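Side-chain contacts in putative laminarinase (Phanerochaete chrysosporium, PDB 2W39), which probably hydrolyses beta-1,3-linked glucans such as laminarin, acting as a secreted family 16 glycoside hydrolase with a beta-sandwich fold: residues 209-213 with 214-218; 188-192 with 193-197; 271-274 with 275-279; 282-285 with 286-289. All coordinates share one frame; numbering follows the deposited sequence. Where two conformers were deposited one is given.

Contact 1 of 4, residues 209-213 with 214-218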
# COMPACT_ATOMS: atom_id res chain seq x y z
N PRO A 209 13.96 -13.18 -6.50
CA PRO A 209 14.47 -12.98 -7.86
C PRO A 209 15.39 -11.77 -7.96
O PRO A 209 15.06 -10.70 -7.46
CB PRO A 209 13.19 -12.77 -8.68
CG PRO A 209 12.16 -13.54 -7.93
CD PRO A 209 12.49 -13.27 -6.48
N ASN A 210 16.52 -11.94 -8.64
CA ASN A 210 17.43 -10.81 -8.84
C ASN A 210 16.72 -9.62 -9.50
O ASN A 210 17.00 -8.46 -9.17
CB ASN A 210 18.66 -11.24 -9.62
CG ASN A 210 19.70 -10.18 -9.67
OD1 ASN A 210 20.59 -10.13 -8.80
ND2 ASN A 210 19.60 -9.30 -10.64
N ASP A 211 15.82 -9.90 -10.43
CA ASP A 211 15.05 -8.85 -11.10
C ASP A 211 14.39 -7.90 -10.09
O ASP A 211 14.35 -6.69 -10.29
CB ASP A 211 13.91 -9.45 -11.91
CG ASP A 211 14.35 -10.07 -13.21
OD1 ASP A 211 15.53 -9.96 -13.60
OD2 ASP A 211 13.45 -10.65 -13.86
N ILE A 212 13.83 -8.49 -9.05
CA ILE A 212 13.15 -7.73 -8.00
C ILE A 212 14.16 -7.06 -7.08
O ILE A 212 14.05 -5.87 -6.79
CB ILE A 212 12.19 -8.64 -7.21
CG1 ILE A 212 10.98 -9.04 -8.08
CG2 ILE A 212 11.74 -7.99 -5.90
CD1 ILE A 212 10.07 -10.06 -7.45
N ALA A 213 15.15 -7.83 -6.61
CA ALA A 213 16.04 -7.35 -5.56
C ALA A 213 17.00 -6.25 -6.04
O ALA A 213 17.28 -5.32 -5.30
CB ALA A 213 16.80 -8.51 -4.97
N SER A 214 17.49 -6.36 -7.27
CA SER A 214 18.52 -5.44 -7.77
C SER A 214 18.04 -4.39 -8.76
O SER A 214 18.78 -3.46 -9.09
CB SER A 214 19.67 -6.22 -8.39
OG SER A 214 20.40 -6.82 -7.34
N GLY A 215 16.84 -4.56 -9.27
CA GLY A 215 16.27 -3.56 -10.16
C GLY A 215 17.00 -3.28 -11.46
O GLY A 215 17.20 -2.13 -11.81
N PRO A 216 17.39 -4.33 -12.22
CA PRO A 216 17.97 -4.10 -13.53
C PRO A 216 16.91 -3.49 -14.44
O PRO A 216 15.71 -3.56 -14.15
CB PRO A 216 18.31 -5.52 -14.02
CG PRO A 216 17.29 -6.38 -13.34
CD PRO A 216 17.24 -5.77 -11.95
N ALA A 217 17.34 -2.94 -15.57
CA ALA A 217 16.40 -2.27 -16.45
C ALA A 217 15.53 -3.24 -17.26
O ALA A 217 14.51 -2.83 -17.79
CB ALA A 217 17.11 -1.27 -17.35
N THR A 218 15.94 -4.51 -17.38
CA THR A 218 15.15 -5.54 -18.06
C THR A 218 14.76 -6.62 -17.05
O THR A 218 15.62 -7.08 -16.28
CB THR A 218 15.94 -6.19 -19.21
OG1 THR A 218 16.26 -5.19 -20.18
CG2 THR A 218 15.13 -7.27 -19.87
O HOH W 1 16.66 -9.56 -16.04

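Contact 2 of 4, residues 188-192 with 193-197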
# COMPACT_ATOMS: atom_id res chain seq x y z
N ALA A 188 6.21 -6.72 -5.35
CA ALA A 188 6.14 -6.51 -6.80
C ALA A 188 4.73 -6.83 -7.25
O ALA A 188 4.11 -7.79 -6.78
CB ALA A 188 7.15 -7.38 -7.52
N MET A 189 4.22 -6.04 -8.18
CA MET A 189 2.87 -6.25 -8.71
C MET A 189 2.96 -6.20 -10.22
O MET A 189 3.48 -5.23 -10.77
CB MET A 189 1.92 -5.17 -8.16
CG MET A 189 0.44 -5.34 -8.48
SD MET A 189 -0.01 -4.99 -10.21
CE MET A 189 0.38 -3.25 -10.32
N GLU A 190 2.50 -7.27 -10.88
CA GLU A 190 2.36 -7.32 -12.33
C GLU A 190 0.89 -7.26 -12.69
O GLU A 190 0.09 -8.06 -12.21
CB GLU A 190 2.99 -8.60 -12.89
CG GLU A 190 2.81 -8.73 -14.41
CD GLU A 190 3.36 -10.00 -15.01
OE1 GLU A 190 3.66 -10.94 -14.25
OE2 GLU A 190 3.46 -10.06 -16.26
N ARG A 191 0.55 -6.30 -13.56
CA ARG A 191 -0.80 -6.17 -14.08
C ARG A 191 -0.75 -6.31 -15.60
O ARG A 191 -0.02 -5.60 -16.28
CB ARG A 191 -1.39 -4.81 -13.72
CG ARG A 191 -2.69 -4.52 -14.46
CD ARG A 191 -3.36 -3.24 -14.02
NE ARG A 191 -4.22 -2.76 -15.09
CZ ARG A 191 -4.60 -1.50 -15.24
NH1 ARG A 191 -4.31 -0.61 -14.30
NH2 ARG A 191 -5.29 -1.14 -16.31
N THR A 192 -1.56 -7.23 -16.11
CA THR A 192 -1.78 -7.39 -17.53
C THR A 192 -3.28 -7.39 -17.79
O THR A 192 -4.08 -7.24 -16.87
CB THR A 192 -1.18 -8.70 -18.07
OG1 THR A 192 -1.98 -9.80 -17.65
CG2 THR A 192 0.28 -8.88 -17.63
N ASN A 193 -3.67 -7.55 -19.06
CA ASN A 193 -5.09 -7.68 -19.37
C ASN A 193 -5.70 -8.91 -18.74
O ASN A 193 -6.92 -8.96 -18.52
CB ASN A 193 -5.33 -7.80 -20.87
CG ASN A 193 -6.81 -7.78 -21.23
OD1 ASN A 193 -7.42 -8.78 -21.70
ND2 ASN A 193 -7.42 -6.62 -21.02
N SER A 194 -4.86 -9.92 -18.50
CA SER A 194 -5.30 -11.24 -18.09
C SER A 194 -5.26 -11.52 -16.60
O SER A 194 -5.89 -12.47 -16.16
CB SER A 194 -4.45 -12.31 -18.79
OG SER A 194 -4.65 -12.34 -20.19
N PHE A 195 -4.51 -10.75 -15.83
CA PHE A 195 -4.38 -11.01 -14.40
C PHE A 195 -3.71 -9.85 -13.70
O PHE A 195 -3.09 -8.98 -14.33
CB PHE A 195 -3.56 -12.30 -14.13
CG PHE A 195 -2.14 -12.27 -14.66
CD1 PHE A 195 -1.15 -11.49 -14.05
CD2 PHE A 195 -1.78 -13.06 -15.75
CE1 PHE A 195 0.17 -11.48 -14.54
CE2 PHE A 195 -0.47 -13.05 -16.24
CZ PHE A 195 0.49 -12.26 -15.63
N ILE A 196 -3.85 -9.87 -12.38
CA ILE A 196 -2.97 -9.12 -11.49
C ILE A 196 -2.31 -10.12 -10.55
O ILE A 196 -2.97 -11.02 -10.04
CB ILE A 196 -3.76 -8.02 -10.73
CG1 ILE A 196 -4.17 -6.91 -11.71
CG2 ILE A 196 -2.94 -7.45 -9.57
CD1 ILE A 196 -5.19 -5.93 -11.19
N LYS A 197 -1.00 -9.95 -10.35
CA LYS A 197 -0.22 -10.76 -9.42
C LYS A 197 0.54 -9.85 -8.47
O LYS A 197 1.04 -8.80 -8.88
CB LYS A 197 0.80 -11.64 -10.15
CG LYS A 197 0.17 -12.79 -10.93
CD LYS A 197 1.19 -13.54 -11.77
CE LYS A 197 0.48 -14.59 -12.63
NZ LYS A 197 1.44 -15.33 -13.50
O HOH W 2 3.52 -13.68 -14.54

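Contact 3 of 4, residues 271-274 with 275-279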
# COMPACT_ATOMS: atom_id res chain seq x y z
N GLY A 271 -8.59 2.17 24.54
CA GLY A 271 -9.51 3.29 24.41
C GLY A 271 -10.04 3.47 23.01
O GLY A 271 -10.28 2.48 22.29
N SER A 272 -10.29 4.72 22.63
CA SER A 272 -10.75 4.99 21.28
C SER A 272 -9.56 5.35 20.40
O SER A 272 -8.57 5.95 20.85
CB SER A 272 -11.81 6.11 21.21
OG SER A 272 -11.23 7.40 21.04
N CYS A 273 -9.68 5.00 19.13
CA CYS A 273 -8.60 5.28 18.19
C CYS A 273 -8.33 6.77 18.10
O CYS A 273 -7.16 7.19 18.12
CB CYS A 273 -8.93 4.67 16.84
SG CYS A 273 -7.56 4.75 15.67
N VAL A 274 -9.37 7.59 18.02
CA VAL A 274 -9.16 9.02 17.83
C VAL A 274 -8.45 9.63 19.04
O VAL A 274 -7.51 10.41 18.89
CB VAL A 274 -10.47 9.76 17.51
CG1 VAL A 274 -10.28 11.28 17.53
CG2 VAL A 274 -10.98 9.32 16.15
N ASP A 275 -8.89 9.27 20.24
CA ASP A 275 -8.25 9.77 21.44
C ASP A 275 -6.78 9.31 21.53
O ASP A 275 -5.91 10.09 21.95
CB ASP A 275 -9.07 9.36 22.66
CG ASP A 275 -8.65 10.05 23.93
OD1 ASP A 275 -8.61 11.30 23.95
OD2 ASP A 275 -8.39 9.34 24.92
N TYR A 276 -6.50 8.08 21.12
CA TYR A 276 -5.14 7.54 21.13
C TYR A 276 -4.25 8.34 20.18
O TYR A 276 -3.15 8.75 20.54
CB TYR A 276 -5.15 6.06 20.75
CG TYR A 276 -3.80 5.41 20.89
CD1 TYR A 276 -3.40 4.87 22.12
CD2 TYR A 276 -2.90 5.37 19.82
CE1 TYR A 276 -2.15 4.30 22.28
CE2 TYR A 276 -1.64 4.80 19.98
CZ TYR A 276 -1.27 4.27 21.20
OH TYR A 276 -0.02 3.69 21.33
N VAL A 277 -4.75 8.54 18.97
CA VAL A 277 -4.01 9.30 17.96
C VAL A 277 -3.80 10.76 18.39
O VAL A 277 -2.73 11.32 18.17
CB VAL A 277 -4.70 9.18 16.59
CG1 VAL A 277 -4.11 10.18 15.57
CG2 VAL A 277 -4.58 7.75 16.07
N ASN A 278 -4.80 11.38 19.03
CA ASN A 278 -4.65 12.75 19.49
C ASN A 278 -3.54 12.88 20.53
O ASN A 278 -2.75 13.81 20.51
CB ASN A 278 -5.94 13.27 20.14
CG ASN A 278 -7.04 13.59 19.15
OD1 ASN A 278 -6.81 13.64 17.94
ND2 ASN A 278 -8.25 13.82 19.67
N ASN A 279 -3.52 11.95 21.47
CA ASN A 279 -2.85 12.17 22.75
C ASN A 279 -1.50 11.49 22.93
O ASN A 279 -0.83 11.73 23.93
CB ASN A 279 -3.82 11.90 23.89
CG ASN A 279 -4.97 12.89 23.88
OD1 ASN A 279 -6.14 12.52 23.87
ND2 ASN A 279 -4.62 14.17 23.84
O HOH W 3 -9.42 6.56 24.75

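Contact 4 of 4, residues 282-285 with 286-289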
# COMPACT_ATOMS: atom_id res chain seq x y z
N SER A 282 4.30 10.50 20.70
CA SER A 282 5.52 9.70 20.73
C SER A 282 5.29 8.28 20.22
O SER A 282 6.21 7.67 19.67
CB SER A 282 6.13 9.69 22.14
OG SER A 282 6.59 10.99 22.46
N ALA A 283 4.07 7.78 20.38
CA ALA A 283 3.71 6.44 19.93
C ALA A 283 3.74 6.31 18.40
O ALA A 283 3.58 5.21 17.88
CB ALA A 283 2.34 6.04 20.46
N PHE A 284 3.92 7.43 17.70
CA PHE A 284 3.98 7.45 16.24
C PHE A 284 5.37 7.70 15.70
O PHE A 284 5.53 7.89 14.50
CB PHE A 284 2.92 8.42 15.69
CG PHE A 284 1.55 8.00 16.07
CD1 PHE A 284 0.89 8.62 17.12
CD2 PHE A 284 0.98 6.89 15.48
CE1 PHE A 284 -0.36 8.16 17.52
CE2 PHE A 284 -0.27 6.43 15.86
CZ PHE A 284 -0.93 7.07 16.89
N ALA A 285 6.39 7.64 16.56
CA ALA A 285 7.77 7.78 16.09
C ALA A 285 8.14 6.70 15.06
O ALA A 285 8.94 6.95 14.16
CB ALA A 285 8.75 7.77 17.26
N ASN A 286 7.52 5.52 15.18
CA ASN A 286 7.78 4.43 14.24
C ASN A 286 6.72 4.30 13.16
O ASN A 286 6.71 3.33 12.41
CB ASN A 286 8.03 3.12 14.98
CG ASN A 286 9.37 3.13 15.71
OD1 ASN A 286 10.35 3.69 15.22
ND2 ASN A 286 9.40 2.53 16.89
N ALA A 287 5.89 5.33 13.03
CA ALA A 287 4.86 5.37 11.99
C ALA A 287 5.44 6.03 10.73
O ALA A 287 5.03 7.13 10.35
CB ALA A 287 3.63 6.09 12.50
N TYR A 288 6.40 5.35 10.12
CA TYR A 288 7.05 5.85 8.91
C TYR A 288 7.27 4.76 7.88
O TYR A 288 7.52 3.60 8.22
CB TYR A 288 8.39 6.55 9.22
CG TYR A 288 9.51 5.68 9.76
CD1 TYR A 288 10.46 5.11 8.91
CD2 TYR A 288 9.62 5.44 11.13
CE1 TYR A 288 11.51 4.32 9.42
CE2 TYR A 288 10.64 4.65 11.64
CZ TYR A 288 11.57 4.10 10.78
OH TYR A 288 12.58 3.31 11.28
N TRP A 289 7.17 5.16 6.62
CA TRP A 289 7.72 4.40 5.51
C TRP A 289 9.17 4.80 5.34
O TRP A 289 9.50 5.98 5.40
CB TRP A 289 7.00 4.79 4.22
CG TRP A 289 5.57 4.35 4.07
CD1 TRP A 289 4.45 5.11 4.28
CD2 TRP A 289 5.12 3.08 3.60
NE1 TRP A 289 3.31 4.36 4.00
CE2 TRP A 289 3.71 3.12 3.55
CE3 TRP A 289 5.78 1.91 3.20
CZ2 TRP A 289 2.94 2.04 3.12
CZ3 TRP A 289 5.01 0.82 2.79
CH2 TRP A 289 3.61 0.89 2.75
O HOH W 4 6.90 5.08 18.21
O HOH W 5 5.02 3.98 15.90

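Contact 1 of 4, residues 209-213 with 214-218
The short helix 210-214 comes to its end here, where Asn210 and Asp211 meet Ser214, Gly215 and Pro216. Asn210 O takes a regular helical bond from Ser214 N, at 2.9 Å and 164°. The next bond in line, from Gly215 N to Asp211 O, is weak, 3.4 Å, with an N-H...O angle of only 133°. Gly215 has positive phi and turns the chain out of the helix. Pro216 follows and carries no N-H that could continue the helical pattern. Its ring folds back against the last turn instead, with CD 3.5 Å from Asp211 O. The Pro216 ring and the Asp211 side chain cross at about a right angle, and Pro216 CG lies 4.0 Å from Asp211 OD1. Asp211 has CG turned to the side of its backbone N (chi1 -77°), which brings the carboxylate round to the outgoing chain. A water then donates to both Asp211 OD1 and Thr218 O, 2.7 Å from each. The second oxygen, OD2, is held by Asn220 N and Trp224 NE1, so both ends of the carboxylate are engaged. On the outer side the Asn210 amide stands beside Ser214, and Asn210 ND2 is 3.8 Å from Ser214 CB. Ile212 points the other way and packs on Trp186, Ala188 and Phe201 of the neighbouring strands. This is a helix C-terminus closed by a glycine of positive phi and followed by a proline, in the surface connection between strands 195-202 and 218-220.

Contact 2 of 4, residues 188-192 with 193-197
Phe195 lays its ring between Thr192 and Lys197, with Glu190 at its edge. Thr192 OG1 stands 3.7 Å above the ring plane, over the centre of one face. Lys197 CE is over the centre of the opposite face, 3.6 Å from the plane. The Glu190 carboxylate comes to the ring edge, its plane turned 89° from that of the ring, and OE1 is 3.5 Å from Phe195 CE1. Phe195 holds CG between the backbone N and the carbonyl carbon (chi1 61°), which swings the ring back over the hairpin. The extended Lys197 chain passes over its face of the ring. Its NZ does not touch Glu190 OE1, but one water spans the two, accepting from NZ and donating to OE1. The opposite charges probably still attract. Glu190 OE2 bonds Tyr3 OH and OE1 bonds Thr221 OG1, so the carboxylate is firmly placed. At the tip, Thr192 OG1 accepts from Ser194 N at 3.0 Å in an ST turn, and weakly from Phe195 N. Thr192 N closes the turn with a nearly straight bond of 2.9 Å to Phe195 O. Arg191 and Ile196 form the next, non-hydrogen-bonded pair, and Glu190 with Lys197 the hydrogen-bonded pair beyond it. On the sheet face opposite Glu190 and Lys197, Arg191 CG and Ile196 CG1 run side by side, 3.9 Å apart, and Met189 SD rests on Ile196 CG2. This tight hairpin joins strands 185-191 and 195-202, with strand 83-89 alongside the first and strand 229-232 alongside the second.

Contact 3 of 4, residues 271-274 with 275-279
Val274 O sits over one face of the flat Asn278 amide, nearly above CG and 3.2 Å from it. Val274 CG1 lies on the same side of the amide and is 3.9 Å from Asn278 ND2. The two side chains run side by side along the helix. Asn278 has CG beside its backbone N (chi1 -74°), which lays the amide back over the preceding turn. Its OD1 bonds Arg30 NE, which fixes the rotation of the group. Val274 O also accepts the regular helical bond from Asn278 N, so the amide covers an oxygen already in use. Cys273 O takes the bond of the previous step, from Val277 N at 2.9 Å. Val277 CG2 comes within 4.2 Å of Cys273 SG, on the buried side. That sulfur is joined to Cys254 by a disulfide, and Phe264 of helix 261-266 packs there too. Ser272 starts the helix. Its OG lies between the backbone N and the carbonyl carbon (chi1 90°) and accepts from Asp275 N at 3.1 Å. The bond is fairly straight, 164° at the hydrogen. Ser272 OG also sits 3.3 Å from Asp275 CB. Ser272 O accepts from Tyr276 N at 3.0 Å. In one of the two Asp275 conformers a water links OD2 to Ser272 N, so this link is doubtful. The geometry is that of a serine N-cap, opening a short helix that a disulfide ties to Cys254, just after strand 246-253.

Contact 4 of 4, residues 282-285 with 286-289
A type I beta turn from Phe284 to Ala287 leads the chain into strand 288-297. Ala287 N donates to Phe284 O at 3.0 Å. The donor stands well above the carbonyl plane, 68° out of it, so the bond uses no lone-pair direction. The same turn brings Ala287 CB to 3.3 Å from Phe284 O and 4.0 Å from Phe284 CB. This methyl also reaches the edge of the Phe284 ring, near the ring plane and 4.1 Å from CD2. Phe284 has CG beside its backbone N (chi1 -62°), and the ring heads away from the turn to pack on Tyr276 and Val277 of helix 273-279. Ala287 is itself the centre of an inverse gamma turn, closed by a weak bond from Tyr288 N to Asn286 O. Beyond it, Tyr288 holds CG between the backbone N and the carbonyl carbon (chi1 66°). Its ring then turns one edge back to the beta turn. Ala285 O meets that edge near the ring plane, 3.5 Å from Tyr288 CD2, and Asn286 OD1 also lies at the edge in plane. The Tyr288 ring stacks with His91. Asn286 N is served by two waters. One, at 3.1 Å, donates on to Ser282 O; the other makes a weak bond and donates to Ala283 O at 2.7 Å. A type I turn followed at once by an inverse gamma turn thus forms the connection from a 3-10 segment to strand 288-297 of the antiparallel sheet.

Contact 1 is a surface contact; the other three are partly buried. Contact 2 joins strands 185-191 and 195-202; helix 210-214 of contact 1 follows, and Ile212 CD1 packs 4.0 Å from Ala188 CB of the first strand. Contacts 3 and 4 also follow one another and meet through Tyr276 and Val277 against Ala283 and Phe284. Contacts 2 and 4 reach the same antiparallel sheet on opposite sides of the chain's centre. Contact 1 ends a helix and contact 3 begins one. Contact 2 sets a hydroxyl, a lysine chain and a carboxylate round an aromatic ring, whereas contact 4 relies mainly on turn bonds and waters. Waters bridge polar groups in contacts 1, 2 and 4; the one in contact 3 is doubtful.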